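PDB 4ZXO: glycosyl hydrolase family 26 from Bacteroides ovatus, which is a beta-mannanase that hydrolyses the mannan backbone and takes part in galactomannan breakdown by this gut bacterium. Local coordinates for residues L84-I88 and F145-L149; R105-T109 and T120-V125; D112-V116 and S170-W174. All coordinates share one frame; numbering follows the deposited sequence.

Interaction 1: residues L84-I88 and F145-L149; sequences LREYI and FLLSL
Arg-85 meets Ser-148 edge-on where two helices on the outside of the TIM barrel come together. Helix 81-93 supplies Leu-84, Arg-85 and Ile-88. The segment 145-149 supplies Phe-145, Ser-148 and Leu-149. The Arg-85 chain runs out with CG anti to the backbone N (chi1 176°) and then bends about CG-CD (chi3 -52°). That bend turns the guanidinium side-on to the serine. NE and NH2 both point at the one oxygen, which lies in the guanidinium plane. The aliphatic part of the arginine is used as well, and Arg-85 CG lies 4.0 Å from Leu-149 CD2.

Behind this polar pair the contact is apolar. Ile-88 CD1 comes to the edge of the Phe-145 ring, 4.1 Å from CE2. Ile-88 CD1 also lies 3.9 Å from Leu-149 CD2, and the two side chains are set obliquely. Leu-84 contributes only its CB, which is 4.0 Å from Phe-145 CZ. Ile-88 also packs on Phe-63 of strand 60-64 and on Ile-98 and Leu-100 of strand 97-101, so the apolar layer continues onto the barrel wall.

The serine hydroxyl is held from both sides of the contact. Ser-148 OG accepts from Arg-85 NE at 2.9 Å and from Arg-85 NH2 at 3.1 Å, and donates to a lone pair of Phe-145 O at 2.7 Å.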
loop_
_atom_site.group_PDB
_atom_site.type_symbol
_atom_site.label_atom_id
_atom_site.label_comp_id
_atom_site.label_asym_id
_atom_site.label_seq_id
_atom_site.Cartn_x
_atom_site.Cartn_y
_atom_site.Cartn_z
ATOM N N LEU A 84 1.597 -1.619 -15.908
ATOM C CA LEU A 84 1.047 -1.092 -14.638
ATOM C C LEU A 84 -0.005 -0.029 -14.938
ATOM O O LEU A 84 -1.084 0.004 -14.315
ATOM C CB LEU A 84 2.134 -0.464 -13.767
ATOM C CG LEU A 84 3.147 -1.471 -13.211
ATOM C CD1 LEU A 84 4.138 -0.769 -12.271
ATOM C CD2 LEU A 84 2.433 -2.589 -12.449
ATOM N N ARG A 85 0.296 0.880 -15.875
ATOM C CA ARG A 85 -0.705 1.905 -16.182
ATOM C C ARG A 85 -2.016 1.312 -16.700
ATOM O O ARG A 85 -3.092 1.689 -16.275
ATOM C CB ARG A 85 -0.168 2.909 -17.185
ATOM C CG ARG A 85 -1.187 3.916 -17.596
ATOM C CD ARG A 85 -0.571 4.842 -18.626
ATOM N NE ARG A 85 0.706 5.429 -18.230
ATOM C CZ ARG A 85 1.897 5.106 -18.724
ATOM N NH1 ARG A 85 1.994 4.175 -19.666
ATOM N NH2 ARG A 85 3.004 5.721 -18.263
ATOM N N GLU A 86 -1.935 0.294 -17.542
ATOM C CA GLU A 86 -3.145 -0.406 -17.990
ATOM C C GLU A 86 -3.919 -1.025 -16.845
ATOM O O GLU A 86 -5.137 -0.878 -16.761
ATOM C CB GLU A 86 -2.788 -1.524 -18.950
ATOM C CG GLU A 86 -2.538 -1.137 -20.322
ATOM C CD GLU A 86 -2.415 -2.388 -21.214
ATOM O OE1 GLU A 86 -2.126 -3.488 -20.692
ATOM O OE2 GLU A 86 -2.655 -2.290 -22.425
ATOM N N TYR A 87 -3.206 -1.695 -15.935
ATOM C CA TYR A 87 -3.895 -2.393 -14.849
ATOM C C TYR A 87 -4.564 -1.384 -13.946
ATOM O O TYR A 87 -5.651 -1.646 -13.390
ATOM C CB TYR A 87 -2.966 -3.280 -14.022
ATOM C CG TYR A 87 -2.186 -4.256 -14.855
ATOM C CD1 TYR A 87 -2.709 -4.775 -16.053
ATOM C CD2 TYR A 87 -0.894 -4.677 -14.449
ATOM C CE1 TYR A 87 -1.950 -5.664 -16.830
ATOM C CE2 TYR A 87 -0.146 -5.567 -15.223
ATOM C CZ TYR A 87 -0.680 -6.075 -16.389
ATOM O OH TYR A 87 0.042 -6.957 -17.148
ATOM N N ILE A 88 -3.877 -0.257 -13.747
ATOM C CA ILE A 88 -4.440 0.804 -12.907
ATOM C C ILE A 88 -5.710 1.398 -13.533
ATOM O O ILE A 88 -6.732 1.577 -12.833
ATOM C CB ILE A 88 -3.365 1.881 -12.640
ATOM C CG1 ILE A 88 -2.324 1.278 -11.677
ATOM C CG2 ILE A 88 -3.960 3.176 -12.013
ATOM C CD1 ILE A 88 -0.999 2.056 -11.644
ATOM N N PHE A 145 4.904 9.537 -13.682
ATOM C CA PHE A 145 4.104 8.333 -13.825
ATOM C C PHE A 145 2.698 8.547 -13.254
ATOM O O PHE A 145 1.704 8.188 -13.876
ATOM C CB PHE A 145 4.763 7.148 -13.154
ATOM C CG PHE A 145 3.983 5.894 -13.347
ATOM C CD1 PHE A 145 4.053 5.207 -14.530
ATOM C CD2 PHE A 145 3.164 5.403 -12.356
ATOM C CE1 PHE A 145 3.308 4.030 -14.715
ATOM C CE2 PHE A 145 2.420 4.222 -12.530
ATOM C CZ PHE A 145 2.497 3.557 -13.717
ATOM N N LEU A 146 2.609 9.121 -12.067
ATOM C CA LEU A 146 1.306 9.364 -11.449
ATOM C C LEU A 146 0.388 10.240 -12.322
ATOM O O LEU A 146 -0.830 10.040 -12.379
ATOM C CB LEU A 146 1.506 10.011 -10.074
ATOM C CG LEU A 146 2.192 9.064 -9.051
ATOM C CD1 LEU A 146 2.435 9.756 -7.716
ATOM C CD2 LEU A 146 1.411 7.758 -8.828
ATOM N N LEU A 147 0.987 11.235 -12.963
ATOM C CA LEU A 147 0.209 12.128 -13.833
ATOM C C LEU A 147 -0.279 11.422 -15.110
ATOM O O LEU A 147 -1.158 11.932 -15.829
ATOM C CB LEU A 147 1.049 13.345 -14.194
ATOM C CG LEU A 147 1.254 14.253 -12.984
ATOM C CD1 LEU A 147 2.358 15.264 -13.251
ATOM C CD2 LEU A 147 -0.053 14.947 -12.682
ATOM N N SER A 148 0.323 10.295 -15.442
ATOM C CA SER A 148 -0.055 9.554 -16.646
ATOM C C SER A 148 -1.205 8.587 -16.361
ATOM O O SER A 148 -1.753 7.989 -17.302
ATOM C CB SER A 148 1.146 8.763 -17.195
ATOM O OG SER A 148 1.371 7.560 -16.455
ATOM N N LEU A 149 -1.581 8.454 -15.092
ATOM C CA LEU A 149 -2.688 7.588 -14.725
ATOM C C LEU A 149 -4.014 8.324 -14.958
ATOM O O LEU A 149 -4.520 9.023 -14.066
ATOM C CB LEU A 149 -2.548 7.134 -13.271
ATOM C CG LEU A 149 -1.211 6.468 -12.997
ATOM C CD1 LEU A 149 -1.149 6.116 -11.502
ATOM C CD2 LEU A 149 -1.047 5.240 -13.817
#

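Interaction 2: residues R105-T109 and T120-V125; sequences RNPKT and TVVASV
Val-121 packs against Asn-106, Pro-107 and Lys-108, joining two parts of the long loop region that follows strand 97-101 of the TIM barrel. No hydrogen bond links the two segments directly. The short, weakly bonded helix 121-125 meets the turn at 106-109 through side chains.

The apolar contacts centre on the proline ring. Val-121 CG1 lies 3.6 Å from Pro-107 CD. Val-125 CG1 lies 3.7 Å from Pro-107 CG, and these two side chains cross at about a right angle. Val-121 holds CG1 anti to its backbone N (chi1 179°), which directs that methyl at the proline. Its CG2 lies against the Asn-106 amide, with Lys-108 CB a little farther off. Trp-173 and Trp-138 also pack on Pro-107.

The polar bonds lie within each segment. Asn-106 OD1 accepts from Lys-108 N at 3.0 Å, in an Asx turn, and from Thr-109 N at 2.9 Å. The first donor lies in the carbonyl plane; the second stands well above it. Asn-106 OD1 also rests 3.4 Å from Val-121 CG1. With an alanine in place of this asparagine, both backbone N-H groups are likely to lose their acceptor, and the turn beside Val-121 would probably be less fixed. Within 120-125, Ser-124 OG donates to Val-121 O at 2.8 Å and is also bonded to Asn-131.

The charged part lies at the lysine end. Lys-108 CE passes 3.4 Å from Thr-120 OG1. The lysine NZ makes a salt bridge with Asp-118, which also bonds Thr-120 OG1. The chemistry implies that shape fit holds the segments to each other, while internal bonds shape each one and Asp-118 ties their outer ends together.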
loop_
_atom_site.group_PDB
_atom_site.type_symbol
_atom_site.label_atom_id
_atom_site.label_comp_id
_atom_site.label_asym_id
_atom_site.label_seq_id
_atom_site.Cartn_x
_atom_site.Cartn_y
_atom_site.Cartn_z
ATOM N N ARG A 105 15.575 2.427 -5.383
ATOM C CA ARG A 105 16.988 2.115 -5.320
ATOM C C ARG A 105 17.716 3.022 -4.312
ATOM O O ARG A 105 17.218 4.095 -3.893
ATOM C CB ARG A 105 17.623 2.301 -6.716
ATOM C CG ARG A 105 17.037 1.458 -7.829
ATOM C CD ARG A 105 17.305 -0.035 -7.728
ATOM N NE ARG A 105 18.749 -0.332 -7.853
ATOM C CZ ARG A 105 19.251 -1.555 -7.895
ATOM N NH1 ARG A 105 18.459 -2.595 -7.889
ATOM N NH2 ARG A 105 20.568 -1.738 -7.983
ATOM N N ASN A 106 18.918 2.587 -3.960
ATOM C CA ASN A 106 19.771 3.324 -3.033
ATOM C C ASN A 106 20.530 4.380 -3.838
ATOM O O ASN A 106 21.384 4.007 -4.671
ATOM C CB ASN A 106 20.720 2.333 -2.367
ATOM C CG ASN A 106 21.585 2.952 -1.298
ATOM O OD1 ASN A 106 22.111 4.031 -1.468
ATOM N ND2 ASN A 106 21.726 2.266 -0.182
ATOM N N PRO A 107 20.249 5.675 -3.598
ATOM C CA PRO A 107 20.856 6.713 -4.463
ATOM C C PRO A 107 22.342 6.967 -4.186
ATOM O O PRO A 107 23.005 7.613 -5.009
ATOM C CB PRO A 107 20.029 7.971 -4.153
ATOM C CG PRO A 107 19.502 7.749 -2.724
ATOM C CD PRO A 107 19.252 6.210 -2.648
ATOM N N LYS A 108 22.872 6.424 -3.095
ATOM C CA LYS A 108 24.279 6.642 -2.799
ATOM C C LYS A 108 25.127 5.442 -3.248
ATOM O O LYS A 108 26.192 5.609 -3.873
ATOM C CB LYS A 108 24.473 6.902 -1.296
ATOM C CG LYS A 108 25.924 7.210 -0.899
ATOM C CD LYS A 108 25.867 7.651 0.583
ATOM C CE LYS A 108 27.082 8.374 1.062
ATOM N NZ LYS A 108 28.249 7.508 1.124
ATOM N N THR A 109 24.653 4.232 -2.936
ATOM C CA THR A 109 25.445 3.034 -3.249
ATOM C C THR A 109 25.180 2.449 -4.609
ATOM O O THR A 109 25.990 1.675 -5.098
ATOM C CB THR A 109 25.204 1.909 -2.242
ATOM O OG1 THR A 109 23.898 1.379 -2.435
ATOM C CG2 THR A 109 25.330 2.430 -0.810
ATOM N N THR A 120 24.420 6.388 5.807
ATOM C CA THR A 120 24.462 7.844 5.563
ATOM C C THR A 120 23.769 8.239 4.264
ATOM O O THR A 120 23.995 9.345 3.735
ATOM C CB THR A 120 25.922 8.384 5.570
ATOM O OG1 THR A 120 26.649 7.942 4.422
ATOM C CG2 THR A 120 26.645 7.936 6.844
ATOM N N VAL A 121 22.915 7.339 3.751
ATOM C CA VAL A 121 22.284 7.555 2.469
ATOM C C VAL A 121 21.271 8.654 2.549
ATOM O O VAL A 121 21.296 9.549 1.685
ATOM C CB VAL A 121 21.649 6.280 1.918
ATOM C CG1 VAL A 121 20.950 6.496 0.545
ATOM C CG2 VAL A 121 22.714 5.216 1.788
ATOM N N VAL A 122 20.408 8.641 3.563
ATOM C CA VAL A 122 19.411 9.699 3.693
ATOM C C VAL A 122 20.116 11.051 3.868
ATOM O O VAL A 122 19.712 12.029 3.250
ATOM C CB VAL A 122 18.434 9.414 4.868
ATOM C CG1 VAL A 122 17.456 10.541 5.061
ATOM C CG2 VAL A 122 17.669 8.108 4.584
ATOM N N ALA A 123 21.169 11.120 4.685
ATOM C CA ALA A 123 21.897 12.373 4.815
ATOM C C ALA A 123 22.331 12.912 3.453
ATOM O O ALA A 123 22.291 14.107 3.207
ATOM C CB ALA A 123 23.115 12.223 5.717
ATOM N N SER A 124 22.755 12.026 2.572
ATOM C CA SER A 124 23.263 12.459 1.267
ATOM C C SER A 124 22.169 13.017 0.330
ATOM O O SER A 124 22.485 13.669 -0.691
ATOM C CB SER A 124 23.986 11.309 0.561
ATOM O OG SER A 124 23.103 10.482 -0.181
ATOM N N VAL A 125 20.894 12.779 0.641
ATOM C CA VAL A 125 19.861 13.371 -0.212
ATOM C C VAL A 125 19.179 14.581 0.412
ATOM O O VAL A 125 18.245 15.134 -0.171
ATOM C CB VAL A 125 18.743 12.349 -0.636
ATOM C CG1 VAL A 125 19.351 11.183 -1.388
ATOM C CG2 VAL A 125 17.847 11.931 0.581
#

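Interaction 3: residues D112-V116 and S170-W174; sequences DSWDV and SWFWW
Trp-114 and Phe-172 form an edge-to-face (T-shaped) pair between two loops that follow strands 97-101 and 159-162 of the TIM barrel. Active sites of this fold open on that side, so the aromatic cluster here is probably part of the wall near the active site. The phenyl edge points at the indole face. The ring centroids are 5.0 Å apart and the planes meet at 62°. Phe-172 CE1 is the touching atom, 3.4 Å from Trp-114 NE1. Both side chains set CG anti to their own carbonyl carbon (chi1 -62° for Trp-114, -65° for Phe-172), and they run side by side in the same direction.

The other rings build on Phe-172. One face of its ring takes Trp-171 CD1 over the centre. Its CB sits over the centre of one Trp-174 face. Trp-173 and Trp-174 both hold CG between the backbone N and the carbonyl carbon, and Trp-174 CE3 comes over the middle of the Trp-173 ring. Ser-113 CB fits beside this cluster, 3.8 Å from both Phe-172 CD1 and Trp-174 CH2. Val-116 CG1 lies 3.5 Å from Phe-172 C.

Backbone links are modest. Asp-115 N to Asp-112 O closes a type I beta turn. Across the contact, Ser-113 O accepts a weak bond from Trp-173 N and a CA-H...O contact from Phe-172 CA at 3.2 Å. A water donates to both Trp-114 O and Trp-171 O and bridges the loops.

His-103 meets both rings of the pair, and Trp-171 NE1 bonds Glu-166. Trp-173 packs on Val-121 and Val-122, and Trp-174 on Tyr-184 and Leu-187, so the two loops pack with their tryptophans against helices 121-125 and 181-197.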
loop_
_atom_site.group_PDB
_atom_site.type_symbol
_atom_site.label_atom_id
_atom_site.label_comp_id
_atom_site.label_asym_id
_atom_site.label_seq_id
_atom_site.Cartn_x
_atom_site.Cartn_y
_atom_site.Cartn_z
ATOM N N ASP A 112 19.998 -1.803 -4.092
ATOM C CA ASP A 112 18.543 -1.787 -4.052
ATOM C C ASP A 112 18.000 -1.250 -2.684
ATOM O O ASP A 112 18.763 -0.711 -1.870
ATOM C CB ASP A 112 17.990 -3.180 -4.367
ATOM C CG ASP A 112 18.434 -4.245 -3.390
ATOM O OD1 ASP A 112 18.765 -3.920 -2.254
ATOM O OD2 ASP A 112 18.405 -5.433 -3.790
ATOM N N SER A 113 16.683 -1.329 -2.475
ATOM C CA SER A 113 16.107 -0.756 -1.246
ATOM C C SER A 113 16.681 -1.378 0.018
ATOM O O SER A 113 16.708 -0.742 1.073
ATOM C CB SER A 113 14.604 -0.969 -1.179
ATOM O OG SER A 113 13.958 -0.388 -2.289
ATOM N N TRP A 114 17.048 -2.665 -0.095
ATOM C CA TRP A 114 17.524 -3.449 1.001
ATOM C C TRP A 114 19.020 -3.289 1.263
ATOM O O TRP A 114 19.579 -3.964 2.139
ATOM C CB TRP A 114 17.255 -4.936 0.702
ATOM C CG TRP A 114 15.795 -5.256 0.556
ATOM C CD1 TRP A 114 14.963 -5.727 1.535
ATOM C CD2 TRP A 114 15.003 -5.155 -0.642
ATOM N NE1 TRP A 114 13.712 -5.916 1.022
ATOM C CE2 TRP A 114 13.697 -5.580 -0.301
ATOM C CE3 TRP A 114 15.254 -4.712 -1.955
ATOM C CZ2 TRP A 114 12.632 -5.600 -1.223
ATOM C CZ3 TRP A 114 14.201 -4.738 -2.889
ATOM C CH2 TRP A 114 12.901 -5.173 -2.516
ATOM N N ASP A 115 19.693 -2.470 0.465
ATOM C CA ASP A 115 21.131 -2.206 0.729
ATOM C C ASP A 115 21.274 -1.228 1.895
ATOM O O ASP A 115 21.089 -0.030 1.733
ATOM C CB ASP A 115 21.786 -1.675 -0.552
ATOM C CG ASP A 115 23.257 -1.345 -0.363
ATOM O OD1 ASP A 115 23.748 -1.498 0.794
ATOM O OD2 ASP A 115 23.935 -0.932 -1.349
ATOM N N VAL A 116 21.608 -1.780 3.060
ATOM C CA VAL A 116 21.765 -1.025 4.294
ATOM C C VAL A 116 23.209 -1.016 4.747
ATOM O O VAL A 116 23.504 -0.845 5.945
ATOM C CB VAL A 116 20.788 -1.579 5.404
ATOM C CG1 VAL A 116 19.289 -1.273 4.944
ATOM C CG2 VAL A 116 21.023 -3.063 5.721
ATOM N N SER A 170 14.941 -1.649 10.133
ATOM C CA SER A 170 16.211 -1.149 9.585
ATOM C C SER A 170 16.693 -2.009 8.417
ATOM O O SER A 170 17.875 -2.182 8.209
ATOM C CB SER A 170 17.239 -1.038 10.702
ATOM O OG SER A 170 16.819 0.001 11.615
ATOM N N TRP A 171 15.738 -2.517 7.636
ATOM C CA TRP A 171 16.090 -3.320 6.481
ATOM C C TRP A 171 16.029 -2.548 5.165
ATOM O O TRP A 171 16.426 -3.094 4.127
ATOM C CB TRP A 171 15.195 -4.551 6.387
ATOM C CG TRP A 171 13.745 -4.283 6.537
ATOM C CD1 TRP A 171 12.867 -3.917 5.562
ATOM C CD2 TRP A 171 12.984 -4.479 7.712
ATOM N NE1 TRP A 171 11.595 -3.800 6.088
ATOM C CE2 TRP A 171 11.641 -4.145 7.411
ATOM C CE3 TRP A 171 13.310 -4.859 9.010
ATOM C CZ2 TRP A 171 10.589 -4.265 8.341
ATOM C CZ3 TRP A 171 12.227 -4.958 9.973
ATOM C CH2 TRP A 171 10.904 -4.636 9.617
ATOM N N PHE A 172 15.538 -1.298 5.190
ATOM C CA PHE A 172 15.619 -0.423 4.021
ATOM C C PHE A 172 16.557 0.745 4.306
ATOM O O PHE A 172 16.784 1.097 5.480
ATOM C CB PHE A 172 14.219 0.157 3.678
ATOM C CG PHE A 172 13.221 -0.883 3.258
ATOM C CD1 PHE A 172 13.575 -1.857 2.323
ATOM C CD2 PHE A 172 11.925 -0.865 3.758
ATOM C CE1 PHE A 172 12.636 -2.770 1.880
ATOM C CE2 PHE A 172 10.995 -1.782 3.345
ATOM C CZ PHE A 172 11.333 -2.733 2.398
ATOM N N TRP A 173 17.069 1.382 3.248
ATOM C CA TRP A 173 18.076 2.413 3.485
ATOM C C TRP A 173 17.525 3.693 4.123
ATOM O O TRP A 173 18.294 4.539 4.581
ATOM C CB TRP A 173 18.820 2.758 2.157
ATOM C CG TRP A 173 18.021 3.237 1.004
ATOM C CD1 TRP A 173 17.622 2.498 -0.105
ATOM C CD2 TRP A 173 17.575 4.583 0.769
ATOM N NE1 TRP A 173 16.936 3.306 -0.978
ATOM C CE2 TRP A 173 16.892 4.587 -0.473
ATOM C CE3 TRP A 173 17.672 5.793 1.501
ATOM C CZ2 TRP A 173 16.342 5.763 -1.032
ATOM C CZ3 TRP A 173 17.107 6.968 0.950
ATOM C CH2 TRP A 173 16.442 6.941 -0.309
ATOM N N TRP A 174 16.186 3.809 4.199
ATOM C CA TRP A 174 15.496 4.899 4.915
ATOM C C TRP A 174 15.005 4.456 6.294
ATOM O O TRP A 174 14.224 5.166 6.909
ATOM C CB TRP A 174 14.311 5.401 4.107
ATOM C CG TRP A 174 13.291 4.321 3.770
ATOM C CD1 TRP A 174 12.267 3.879 4.575
ATOM C CD2 TRP A 174 13.217 3.548 2.572
ATOM N NE1 TRP A 174 11.549 2.884 3.947
ATOM C CE2 TRP A 174 12.113 2.651 2.713
ATOM C CE3 TRP A 174 13.994 3.501 1.408
ATOM C CZ2 TRP A 174 11.720 1.782 1.695
ATOM C CZ3 TRP A 174 13.675 2.565 0.413
ATOM C CH2 TRP A 174 12.519 1.729 0.568
HETATM O O HOH W 1 18.059 -5.210 4.245
#

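Overall arrangement
All three interactions belong to one TIM-barrel domain. Interaction 1 joins helices 81-93 and 132-147 on the outside of the barrel. Interaction 2 joins the loop after strand 97-101 to helix 121-125; interaction 3 joins that loop to the one after strand 159-162. The centres of interactions 2 and 3 are about 10 Å apart, and they touch: Thr-109 OG1 meets Asp-115 OD2, and Pro-107 packs on Trp-173. Interaction 1 lies about 27 Å, centre to centre, from interaction 2 and about 26 Å from interaction 3. Along the chain, interaction 2 is nested inside interaction 1, while interaction 3 crosses both. Interaction 1 thus lies in the outer helical layer; interactions 2 and 3 form one connected loop region.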